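PDB 3OYO: hemopexin fold protein CP4 from Vigna unguiculata, which is a seed protein of the hemopexin fold that binds calcium in its central channel and has no established role, though plant hemopexins may be functionally diverse. Local coordinates for residues 8-12 with 13-17; 42-45 with 46-49; 98-102 with 103-107. All coordinates share one frame; numbering follows the deposited sequence.

Overall arrangement
Four antiparallel sheets stand round a central channel as the blades of a hemopexin-type beta-propeller, and the three contacts lie in series along the chain, neither nested nor crossed. Contact 1 closes the hairpin between strands 6-9 and 15-20, the inner strands of the first blade. Contact 2 follows at the far edge of that blade, where strand 37-44 runs into helix 45-48; Tyr17 CD1 and Phe49 CZ, 4.0 Å apart, pack the two contacts together. Contact 3 is the corresponding strand-to-helix corner of the second blade, strand 98-101 into helix 102-105. Its centre lies about 23 Å from that of contact 2, and neither earlier contact touches it.

Contact 1 of 3, residues 8-12 with 13-17; sequences FRSSS and EYEVY
One face of the Phe8 ring is covered by Tyr17, whose CD2 sits 3.5 Å above the ring plane, offset toward the rim. The two rings meet obliquely, their planes inclined at 31° and their centroids 4.9 Å apart. Ser10 CB approaches Tyr17 CE2 at 3.6 Å, also obliquely, from the other side of the tyrosine ring plane from Phe8 CE2. Phe8 CG stands between its own backbone N and carbonyl carbon (chi1 76°), which swings the ring across toward the neighbouring strand. Beyond the rings the contact turns polar. A water is held by Ser10 OG, Tyr17 OH and Glu15 OE1, donating to the carboxylate, and Glu15 OE1 also forms a salt bridge with Arg26 of strand 23-28. Ser10 OG, anti to its N, accepts a 2.7 Å bond from Ser12 N, an ST turn that helps shape the loop. On the backbone, Phe8 and Tyr17 form a hydrogen-bonded antiparallel pair; the bond from Tyr17 N to Phe8 O is 3.1 Å and nearly straight at 176°. Ser10 N then donates to Glu15 O at 3.0 Å, and Glu15 N to Ser12 O at 3.2 Å across a type II turn, Ser12 to Glu15. Together these bonds define a beta hairpin, here the one joining the two innermost strands of a hemopexin propeller blade.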
# COMPACT_ATOMS: atom_id res chain seq x y z
N PHE A 8 4.26 -1.49 0.38
CA PHE A 8 3.89 -2.57 1.26
C PHE A 8 5.12 -2.95 2.06
O PHE A 8 6.27 -2.93 1.58
CB PHE A 8 3.24 -3.78 0.54
CG PHE A 8 4.20 -4.68 -0.24
CD1 PHE A 8 4.36 -4.54 -1.63
CD2 PHE A 8 4.87 -5.71 0.40
CE1 PHE A 8 5.18 -5.41 -2.36
CE2 PHE A 8 5.73 -6.58 -0.30
CZ PHE A 8 5.90 -6.43 -1.69
N ARG A 9 4.88 -3.34 3.30
CA ARG A 9 6.01 -3.64 4.11
C ARG A 9 6.42 -5.08 3.94
O ARG A 9 5.57 -5.97 3.75
CB ARG A 9 5.76 -3.29 5.56
CG ARG A 9 4.99 -4.30 6.32
CD ARG A 9 5.33 -4.04 7.74
NE ARG A 9 4.86 -5.06 8.65
CZ ARG A 9 3.61 -5.48 8.77
NH1 ARG A 9 2.63 -5.04 7.98
NH2 ARG A 9 3.34 -6.39 9.69
N SER A 10 7.73 -5.26 3.98
CA SER A 10 8.34 -6.56 3.80
C SER A 10 8.28 -7.49 5.03
O SER A 10 8.01 -7.07 6.17
CB SER A 10 9.79 -6.38 3.42
OG SER A 10 10.44 -7.64 3.36
N SER A 11 8.56 -8.77 4.75
CA SER A 11 8.75 -9.78 5.78
C SER A 11 10.08 -9.47 6.47
O SER A 11 10.27 -9.84 7.63
CB SER A 11 8.75 -11.19 5.18
OG SER A 11 9.59 -11.26 4.04
N SER A 12 10.99 -8.81 5.77
CA SER A 12 12.24 -8.35 6.41
C SER A 12 11.96 -7.14 7.29
O SER A 12 11.37 -6.14 6.88
CB SER A 12 13.31 -8.00 5.39
OG SER A 12 13.69 -9.12 4.58
N GLU A 13 12.38 -7.24 8.53
CA GLU A 13 12.17 -6.17 9.51
C GLU A 13 12.68 -4.79 9.07
O GLU A 13 13.84 -4.62 8.66
CB GLU A 13 12.84 -6.55 10.83
CG GLU A 13 12.13 -7.71 11.51
CD GLU A 13 10.89 -7.26 12.26
OE1 GLU A 13 10.94 -6.19 12.89
OE2 GLU A 13 9.86 -7.96 12.20
N TYR A 14 11.78 -3.82 9.16
CA TYR A 14 12.05 -2.42 8.81
C TYR A 14 12.48 -2.23 7.39
O TYR A 14 13.28 -1.38 7.08
CB TYR A 14 12.99 -1.78 9.83
CG TYR A 14 12.22 -1.56 11.08
CD1 TYR A 14 12.17 -2.53 12.09
CD2 TYR A 14 11.43 -0.44 11.20
CE1 TYR A 14 11.37 -2.38 13.21
CE2 TYR A 14 10.63 -0.26 12.33
CZ TYR A 14 10.60 -1.21 13.32
OH TYR A 14 9.76 -0.99 14.38
N GLU A 15 11.91 -3.02 6.51
CA GLU A 15 12.11 -2.83 5.08
C GLU A 15 10.75 -2.56 4.41
O GLU A 15 9.72 -3.17 4.77
CB GLU A 15 12.76 -4.06 4.47
CG GLU A 15 14.23 -4.14 4.74
CD GLU A 15 14.86 -5.32 4.07
OE1 GLU A 15 14.43 -5.67 2.97
OE2 GLU A 15 15.79 -5.90 4.66
N VAL A 16 10.75 -1.68 3.41
CA VAL A 16 9.51 -1.38 2.69
C VAL A 16 9.77 -1.23 1.21
O VAL A 16 10.84 -0.75 0.82
CB VAL A 16 8.79 -0.11 3.29
CG1 VAL A 16 9.70 1.12 3.24
CG2 VAL A 16 7.41 0.16 2.61
N TYR A 17 8.76 -1.60 0.41
CA TYR A 17 8.77 -1.44 -1.05
C TYR A 17 7.86 -0.26 -1.41
O TYR A 17 6.68 -0.19 -1.01
CB TYR A 17 8.28 -2.72 -1.72
CG TYR A 17 9.14 -3.94 -1.43
CD1 TYR A 17 10.30 -4.21 -2.18
CD2 TYR A 17 8.82 -4.82 -0.40
CE1 TYR A 17 11.07 -5.33 -1.92
CE2 TYR A 17 9.60 -5.92 -0.11
CZ TYR A 17 10.73 -6.18 -0.88
OH TYR A 17 11.51 -7.30 -0.56
O HOH W 1 12.65 -7.26 1.75

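Contact 2 of 3, residues 42-45 with 46-49; sequences LRLI and SSGF
Arg43 lays its guanidinium against the helical turn that follows it, at the corner where the outermost strand of a hemopexin propeller blade, 37-44, passes into the short helix 45-48. Gly48 CA lies over one face of the guanidinium, 3.5 Å above its plane and toward the rim, while Ser47 CB approaches NH1 obliquely at 3.3 Å. With CG between the backbone N and the carbonyl carbon (chi1 59°), and chi2 and chi3 both well off extended, the moderately bent chain is steered to the turn. With an alanine here, Gly48 CA and Ser47 CB would probably lose the flat group that rests on them. Leu44, at the N-cap position, meets the same turn from another direction, its CB 3.5 Å from Ser47 OG. Its carbonyl O is gripped twice: Gly48 N donates at 3.2 Å, little tilted from the carbonyl plane, whereas Ser47 N comes from well above that plane. Ile45 and Phe49, both buried, face the blade interior and rest on Phe19 of strand 15-20; Phe49 also meets Tyr24 edge-to-face. The two side chains run obliquely to each other, Ile45 CG2 lying 4.1 Å from Phe49 CD2. Phe49 N donates to Ile45 O at 2.7 Å, nearly along the C=O axis, and that oxygen also lies at the edge of the phenylalanine ring, in its plane, 3.1 Å from CD2.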
# COMPACT_ATOMS: atom_id res chain seq x y z
N LEU A 42 16.42 2.14 -7.57
CA LEU A 42 15.26 2.24 -8.43
C LEU A 42 15.50 1.37 -9.64
O LEU A 42 16.55 1.48 -10.28
CB LEU A 42 15.02 3.68 -8.87
CG LEU A 42 13.76 3.97 -9.75
CD1 LEU A 42 12.54 4.19 -8.86
CD2 LEU A 42 14.00 5.27 -10.57
N ARG A 43 14.54 0.50 -9.93
CA ARG A 43 14.62 -0.39 -11.10
C ARG A 43 13.26 -0.92 -11.50
O ARG A 43 12.24 -0.77 -10.77
CB ARG A 43 15.54 -1.57 -10.83
CG ARG A 43 15.13 -2.44 -9.66
CD ARG A 43 16.41 -2.91 -9.08
NE ARG A 43 16.36 -4.24 -8.50
CZ ARG A 43 16.51 -5.36 -9.17
NH1 ARG A 43 16.71 -5.32 -10.49
NH2 ARG A 43 16.46 -6.52 -8.53
N LEU A 44 13.22 -1.52 -12.67
CA LEU A 44 11.98 -2.10 -13.16
C LEU A 44 11.41 -3.11 -12.20
O LEU A 44 12.12 -3.90 -11.60
CB LEU A 44 12.18 -2.73 -14.54
CG LEU A 44 12.25 -1.76 -15.72
CD1 LEU A 44 12.62 -2.59 -16.99
CD2 LEU A 44 10.94 -1.06 -15.92
N ILE A 45 10.11 -3.09 -12.07
CA ILE A 45 9.40 -4.05 -11.26
C ILE A 45 9.71 -5.47 -11.76
O ILE A 45 9.98 -6.40 -10.96
CB ILE A 45 7.88 -3.75 -11.31
CG1 ILE A 45 7.59 -2.43 -10.57
CG2 ILE A 45 7.08 -4.92 -10.75
CD1 ILE A 45 6.20 -1.89 -10.76
N SER A 46 9.76 -5.62 -13.08
CA SER A 46 9.96 -6.93 -13.66
C SER A 46 11.38 -7.44 -13.42
O SER A 46 11.64 -8.62 -13.58
CB SER A 46 9.61 -6.95 -15.15
OG SER A 46 10.43 -6.04 -15.90
N SER A 47 12.28 -6.52 -13.09
CA SER A 47 13.65 -6.86 -12.78
C SER A 47 13.75 -7.37 -11.36
O SER A 47 14.43 -8.34 -11.12
CB SER A 47 14.58 -5.65 -12.96
OG SER A 47 14.56 -5.24 -14.31
N GLY A 48 13.05 -6.70 -10.45
CA GLY A 48 13.03 -7.09 -9.06
C GLY A 48 12.15 -8.29 -8.83
O GLY A 48 12.45 -9.13 -7.96
N PHE A 49 11.08 -8.40 -9.61
CA PHE A 49 10.11 -9.50 -9.45
C PHE A 49 9.88 -10.13 -10.82
O PHE A 49 8.86 -9.82 -11.48
CB PHE A 49 8.77 -8.98 -8.86
CG PHE A 49 8.94 -8.03 -7.69
CD1 PHE A 49 8.68 -8.45 -6.37
CD2 PHE A 49 9.36 -6.72 -7.90
CE1 PHE A 49 8.84 -7.55 -5.28
CE2 PHE A 49 9.54 -5.83 -6.83
CZ PHE A 49 9.27 -6.24 -5.51

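Contact 3 of 3, residues 98-102 with 103-107; sequences GPTTI and AEMFP
Glu104 OE2 is gripped twice by Thr101, once by the backbone and once by the side chain. Thr101 N donates to it at 3.1 Å with an N-H...O angle of 166°, and OE2 receives this bond on its anti lone pair, the one turned away from the other carboxylate oxygen. Thr101 OG1 donates to OE2 at 3.0 Å from above the carboxylate plane, 41° out of it. The two donors thus reach one oxygen from different directions, which should restrict rotation of the carboxylate. The return bond runs from Glu104 N to Thr101 OG1, 3.3 Å long, and with it the two residues complete a capping box, Thr101 being the N-cap of helix 102-105. Thr101 OG1 stands between its own N and carbonyl carbon (chi1 63°), a position from which it can serve both the carboxylate and the amide of Glu104, whose chain extends beyond CG back toward the cap. This box marks the corner of the second hemopexin propeller blade, where the outer strand 98-101 gives way to the helix; Thr100 is still in the sheet, bonded through its backbone to Ser81. Thr101 O carries a second cluster: Met105 N donates at 2.9 Å, close to the carbonyl plane, and Thr100 OG1 donates as well, tilted from it, while Glu104 N adds only a weak bond. Thr100 and Met105 cross at about a right angle, and the bent methionine chain places CE 3.6 Å from Thr100 OG1. Met105 CG also lies over one face of the Phe106 ring, toward the rim. Phe106 N closes the helical turn by donating to Ile102 O at 2.8 Å, while the Phe106 and Ile102 side chains both pack on Phe76 of strand 72-77.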
# COMPACT_ATOMS: atom_id res chain seq x y z
N GLY A 98 -3.49 -15.58 -9.91
CA GLY A 98 -3.65 -14.51 -10.87
C GLY A 98 -2.64 -14.54 -11.96
O GLY A 98 -1.94 -15.50 -12.09
N PRO A 99 -2.56 -13.48 -12.78
CA PRO A 99 -3.42 -12.28 -12.71
C PRO A 99 -4.92 -12.55 -13.03
O PRO A 99 -5.24 -13.33 -13.90
CB PRO A 99 -2.80 -11.36 -13.77
CG PRO A 99 -1.39 -11.89 -13.93
CD PRO A 99 -1.56 -13.36 -13.86
N THR A 100 -5.81 -11.89 -12.30
CA THR A 100 -7.26 -11.98 -12.51
C THR A 100 -7.72 -10.54 -12.29
O THR A 100 -6.90 -9.66 -11.98
CB THR A 100 -7.96 -12.91 -11.48
OG1 THR A 100 -7.88 -12.32 -10.17
CG2 THR A 100 -7.29 -14.23 -11.39
N THR A 101 -9.00 -10.28 -12.46
CA THR A 101 -9.48 -8.92 -12.28
C THR A 101 -9.74 -8.79 -10.78
O THR A 101 -9.78 -9.80 -10.04
CB THR A 101 -10.81 -8.63 -13.04
OG1 THR A 101 -11.82 -9.50 -12.50
CG2 THR A 101 -10.69 -8.85 -14.59
N ILE A 102 -9.93 -7.57 -10.33
CA ILE A 102 -10.26 -7.31 -8.91
C ILE A 102 -11.52 -8.06 -8.44
O ILE A 102 -11.48 -8.72 -7.40
CB ILE A 102 -10.35 -5.79 -8.62
CG1 ILE A 102 -8.93 -5.20 -8.55
CG2 ILE A 102 -11.05 -5.57 -7.34
CD1 ILE A 102 -8.87 -3.67 -8.37
N ALA A 103 -12.61 -7.97 -9.22
CA ALA A 103 -13.87 -8.63 -8.86
C ALA A 103 -13.74 -10.14 -8.84
O ALA A 103 -14.45 -10.82 -8.10
CB ALA A 103 -14.98 -8.20 -9.83
N GLU A 104 -12.86 -10.69 -9.65
CA GLU A 104 -12.62 -12.15 -9.62
C GLU A 104 -11.79 -12.56 -8.45
O GLU A 104 -12.01 -13.62 -7.89
CB GLU A 104 -11.95 -12.64 -10.90
CG GLU A 104 -12.88 -12.66 -12.07
CD GLU A 104 -12.16 -12.83 -13.39
OE1 GLU A 104 -12.65 -13.62 -14.22
OE2 GLU A 104 -11.10 -12.19 -13.58
N MET A 105 -10.80 -11.75 -8.09
CA MET A 105 -10.02 -12.03 -6.88
C MET A 105 -10.86 -11.87 -5.61
O MET A 105 -10.72 -12.67 -4.66
CB MET A 105 -8.78 -11.12 -6.81
CG MET A 105 -7.78 -11.56 -5.75
SD MET A 105 -6.91 -13.05 -6.24
CE MET A 105 -5.63 -12.43 -7.30
N PHE A 106 -11.73 -10.85 -5.58
CA PHE A 106 -12.55 -10.54 -4.39
C PHE A 106 -14.00 -10.26 -4.80
O PHE A 106 -14.39 -9.07 -5.00
CB PHE A 106 -12.02 -9.29 -3.66
CG PHE A 106 -10.58 -9.42 -3.20
CD1 PHE A 106 -10.27 -10.18 -2.06
CD2 PHE A 106 -9.54 -8.81 -3.92
CE1 PHE A 106 -8.95 -10.31 -1.65
CE2 PHE A 106 -8.21 -8.94 -3.47
CZ PHE A 106 -7.93 -9.66 -2.34
N PRO A 107 -14.80 -11.33 -4.99
CA PRO A 107 -16.20 -11.13 -5.39
C PRO A 107 -17.00 -10.11 -4.57
O PRO A 107 -17.94 -9.49 -5.12
CB PRO A 107 -16.78 -12.53 -5.29
CG PRO A 107 -15.60 -13.38 -5.75
CD PRO A 107 -14.47 -12.77 -4.95